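Local coordinates for uncharacterized protein PSPTO_3016 (Pseudomonas syringae pv. tomato, PDB 3H9X) that probably binds DNA, as a member of the MmcQ/YjbR family whose fold carries a "double wing" DNA-binding motif, although its precise cellular role is unknown, at residues Phe6-Tyr14 with His106-Gln114. Residues are numbered along the deposited sequence; the frame is centred on the assembly and turned at random.
Sequences FIDYAQKKY and HSLIEDSFQ
In Tyr-9 the CG atom stands trans to the backbone N (chi1 173°), which carries the ring across to His-106, whose own CG lies opposite the carbonyl carbon. The imidazole lies against one face of the Tyr-9 ring, with CD2 over its centre. The two rings form an offset stack. Their planes are almost parallel and their centroids lie 3.9 Å apart. The far face of the Tyr-9 ring is covered near its rim by CB of Lys-13. Ile-109 turns both its branches to segment 6-14. Its CD1 meets the Phe-6 ring at the edge, in plane. Its CG2 lies 3.8 Å from CE2 of Tyr-14 and also reaches the edge of the Tyr-9 ring. Tyr-14 lays its CD1 and CE1 side over one face of Phe-113. These rings are inclined by 36°, with Tyr-14 CE1 3.5 Å from Phe-113 CD2. The Tyr-14 hydroxyl donates a 2.7 Å hydrogen bond from OH to OE1 of Glu-110, arriving from above the carboxylate plane. The other oxygen, OE2, accepts a bond from NE2 of Gln-114, 2.8 Å away, so both carboxylate oxygens are held. The bent chain of Lys-13 brings NZ over the rim of the Tyr-14 ring, and NZ makes a long salt bridge of 3.8 Å to Glu-110 OE1. Phe-6 and Ile-109 both pack on Ile-62 of strand 58-65. Segments 6-13 and 106-114 cross at -53°. They belong to the first and last helices of the chain, which pack together against the antiparallel sheet of the alpha-beta YjbR fold.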
loop_
_atom_site.group_PDB
_atom_site.type_symbol
_atom_site.label_atom_id
_atom_site.label_comp_id
_atom_site.label_asym_id
_atom_site.label_seq_id
_atom_site.Cartn_x
_atom_site.Cartn_y
_atom_site.Cartn_z
ATOM N N PHE A 6 5.116 9.311 -1.185
ATOM C CA PHE A 6 4.236 8.551 -0.319
ATOM C C PHE A 6 4.660 8.637 1.136
ATOM O O PHE A 6 3.877 9.087 1.957
ATOM C CB PHE A 6 4.193 7.091 -0.756
ATOM C CG PHE A 6 3.497 6.195 0.223
ATOM C CD1 PHE A 6 4.203 5.580 1.256
ATOM C CD2 PHE A 6 2.117 6.028 0.166
ATOM C CE1 PHE A 6 3.538 4.828 2.217
ATOM C CE2 PHE A 6 1.450 5.280 1.121
ATOM C CZ PHE A 6 2.159 4.679 2.147
ATOM N N ILE A 7 5.887 8.225 1.467
ATOM C CA ILE A 7 6.320 8.272 2.871
ATOM C C ILE A 7 6.215 9.688 3.438
ATOM O O ILE A 7 6.030 9.878 4.645
ATOM C CB ILE A 7 7.780 7.725 3.090
ATOM C CG1 ILE A 7 8.791 8.859 3.060
ATOM C CG2 ILE A 7 8.111 6.658 2.076
ATOM C CD1 ILE A 7 9.138 9.405 4.439
ATOM N N ASP A 8 6.328 10.683 2.567
ATOM C CA ASP A 8 6.227 12.067 2.998
ATOM C C ASP A 8 4.774 12.393 3.314
ATOM O O ASP A 8 4.475 12.968 4.361
ATOM C CB ASP A 8 6.744 13.010 1.913
ATOM C CG ASP A 8 8.258 12.989 1.789
ATOM O OD1 ASP A 8 8.780 13.546 0.795
ATOM O OD2 ASP A 8 8.933 12.424 2.683
ATOM N N TYR A 9 3.858 12.022 2.427
ATOM C CA TYR A 9 2.458 12.311 2.686
ATOM C C TYR A 9 2.005 11.722 4.024
ATOM O O TYR A 9 1.273 12.361 4.768
ATOM C CB TYR A 9 1.596 11.796 1.533
ATOM C CG TYR A 9 0.105 11.889 1.781
ATOM C CD1 TYR A 9 -0.587 10.841 2.378
ATOM C CD2 TYR A 9 -0.623 13.006 1.382
ATOM C CE1 TYR A 9 -1.961 10.899 2.560
ATOM C CE2 TYR A 9 -2.004 13.072 1.566
ATOM C CZ TYR A 9 -2.661 12.018 2.150
ATOM O OH TYR A 9 -4.021 12.074 2.326
ATOM N N ALA A 10 2.462 10.513 4.333
ATOM C CA ALA A 10 2.096 9.846 5.580
ATOM C C ALA A 10 2.612 10.596 6.796
ATOM O O ALA A 10 1.910 10.721 7.800
ATOM C CB ALA A 10 2.634 8.425 5.594
ATOM N N GLN A 11 3.848 11.083 6.701
ATOM C CA GLN A 11 4.490 11.827 7.782
ATOM C C GLN A 11 3.743 13.129 8.094
ATOM O O GLN A 11 3.610 13.519 9.258
ATOM C CB GLN A 11 5.942 12.131 7.400
ATOM C CG GLN A 11 6.678 13.088 8.341
ATOM C CD GLN A 11 6.753 12.584 9.775
ATOM O OE1 GLN A 11 7.255 11.491 10.031
ATOM N NE2 GLN A 11 6.258 13.385 10.717
ATOM N N LYS A 12 3.241 13.794 7.057
ATOM C CA LYS A 12 2.524 15.044 7.255
ATOM C C LYS A 12 1.050 14.853 7.605
ATOM O O LYS A 12 0.581 15.383 8.604
ATOM C CB LYS A 12 2.648 15.918 6.004
ATOM C CG LYS A 12 4.072 16.108 5.509
ATOM C CD LYS A 12 4.961 16.820 6.527
ATOM C CE LYS A 12 4.594 18.294 6.676
ATOM N NZ LYS A 12 5.515 19.024 7.597
ATOM N N LYS A 13 0.326 14.096 6.787
ATOM C CA LYS A 13 -1.098 13.877 7.020
ATOM C C LYS A 13 -1.430 12.987 8.192
ATOM O O LYS A 13 -2.583 12.931 8.605
ATOM C CB LYS A 13 -1.773 13.292 5.777
ATOM C CG LYS A 13 -2.321 14.330 4.796
ATOM C CD LYS A 13 -3.643 14.951 5.249
ATOM C CE LYS A 13 -4.782 13.949 5.182
ATOM N NZ LYS A 13 -4.500 12.793 6.063
ATOM N N TYR A 14 -0.445 12.283 8.731
ATOM C CA TYR A 14 -0.726 11.394 9.848
ATOM C C TYR A 14 0.349 11.454 10.908
ATOM O O TYR A 14 0.193 10.887 11.982
ATOM C CB TYR A 14 -0.882 9.946 9.356
ATOM C CG TYR A 14 -2.005 9.752 8.355
ATOM C CD1 TYR A 14 -3.335 9.805 8.748
ATOM C CD2 TYR A 14 -1.733 9.580 7.006
ATOM C CE1 TYR A 14 -4.372 9.698 7.814
ATOM C CE2 TYR A 14 -2.751 9.470 6.066
ATOM C CZ TYR A 14 -4.069 9.534 6.470
ATOM O OH TYR A 14 -5.073 9.462 5.520
ATOM N N HIS A 106 -4.723 9.002 -2.093
ATOM C CA HIS A 106 -4.816 9.647 -0.776
ATOM C C HIS A 106 -6.056 9.222 -0.020
ATOM O O HIS A 106 -6.001 9.015 1.193
ATOM C CB HIS A 106 -4.817 11.172 -0.908
ATOM C CG HIS A 106 -3.504 11.732 -1.342
ATOM N ND1 HIS A 106 -3.380 12.968 -1.934
ATOM C CD2 HIS A 106 -2.259 11.195 -1.324
ATOM C CE1 HIS A 106 -2.119 13.167 -2.271
ATOM N NE2 HIS A 106 -1.419 12.106 -1.912
ATOM N N SER A 107 -7.172 9.098 -0.736
ATOM C CA SER A 107 -8.424 8.699 -0.110
ATOM C C SER A 107 -8.339 7.250 0.362
ATOM O O SER A 107 -8.816 6.927 1.457
ATOM C CB SER A 107 -9.595 8.885 -1.081
ATOM O OG SER A 107 -9.414 8.130 -2.260
ATOM N N LEU A 108 -7.723 6.385 -0.449
ATOM C CA LEU A 108 -7.550 4.971 -0.095
ATOM C C LEU A 108 -6.649 4.865 1.148
ATOM O O LEU A 108 -6.911 4.057 2.051
ATOM C CB LEU A 108 -6.950 4.197 -1.278
ATOM C CG LEU A 108 -7.879 4.009 -2.495
ATOM C CD1 LEU A 108 -7.101 3.485 -3.699
ATOM C CD2 LEU A 108 -8.989 3.057 -2.146
ATOM N N ILE A 109 -5.601 5.695 1.193
ATOM C CA ILE A 109 -4.699 5.745 2.347
ATOM C C ILE A 109 -5.555 6.124 3.578
ATOM O O ILE A 109 -5.323 5.615 4.672
ATOM C CB ILE A 109 -3.594 6.851 2.226
ATOM C CG1 ILE A 109 -2.800 6.738 0.915
ATOM C CG2 ILE A 109 -2.656 6.760 3.431
ATOM C CD1 ILE A 109 -1.799 5.610 0.845
ATOM N N GLU A 110 -6.518 7.033 3.392
ATOM C CA GLU A 110 -7.398 7.473 4.477
ATOM C C GLU A 110 -8.325 6.343 4.904
ATOM O O GLU A 110 -8.479 6.066 6.090
ATOM C CB GLU A 110 -8.230 8.692 4.041
ATOM C CG GLU A 110 -9.176 9.274 5.124
ATOM C CD GLU A 110 -8.459 9.663 6.426
ATOM O OE1 GLU A 110 -7.471 10.422 6.366
ATOM O OE2 GLU A 110 -8.892 9.216 7.511
ATOM N N ASP A 111 -8.942 5.692 3.930
ATOM C CA ASP A 111 -9.838 4.586 4.212
ATOM C C ASP A 111 -9.148 3.491 5.033
ATOM O O ASP A 111 -9.723 2.988 5.995
ATOM C CB ASP A 111 -10.375 4.025 2.900
ATOM C CG ASP A 111 -11.479 4.886 2.318
ATOM O OD1 ASP A 111 -11.435 6.131 2.479
ATOM O OD2 ASP A 111 -12.390 4.321 1.683
ATOM N N SER A 112 -7.920 3.125 4.658
ATOM C CA SER A 112 -7.148 2.095 5.366
ATOM C C SER A 112 -6.817 2.574 6.774
ATOM O O SER A 112 -6.783 1.784 7.717
ATOM C CB SER A 112 -5.855 1.791 4.596
ATOM O OG SER A 112 -5.117 0.758 5.191
ATOM N N PHE A 113 -6.576 3.876 6.910
ATOM C CA PHE A 113 -6.256 4.487 8.200
ATOM C C PHE A 113 -7.454 4.378 9.157
ATOM O O PHE A 113 -7.306 3.903 10.276
ATOM C CB PHE A 113 -5.885 5.959 8.009
ATOM C CG PHE A 113 -5.305 6.604 9.238
ATOM C CD1 PHE A 113 -4.030 6.276 9.679
ATOM C CD2 PHE A 113 -6.040 7.524 9.971
ATOM C CE1 PHE A 113 -3.500 6.858 10.831
ATOM C CE2 PHE A 113 -5.516 8.106 11.122
ATOM C CZ PHE A 113 -4.245 7.768 11.549
ATOM N N GLN A 114 -8.630 4.818 8.701
ATOM C CA GLN A 114 -9.855 4.762 9.492
ATOM C C GLN A 114 -10.331 3.342 9.763
ATOM O O GLN A 114 -10.969 3.086 10.768
ATOM C CB GLN A 114 -10.994 5.514 8.792
ATOM C CG GLN A 114 -10.866 7.029 8.723
ATOM C CD GLN A 114 -10.626 7.665 10.077
ATOM O OE1 GLN A 114 -11.363 7.423 11.033
ATOM N NE2 GLN A 114 -9.585 8.482 10.166
#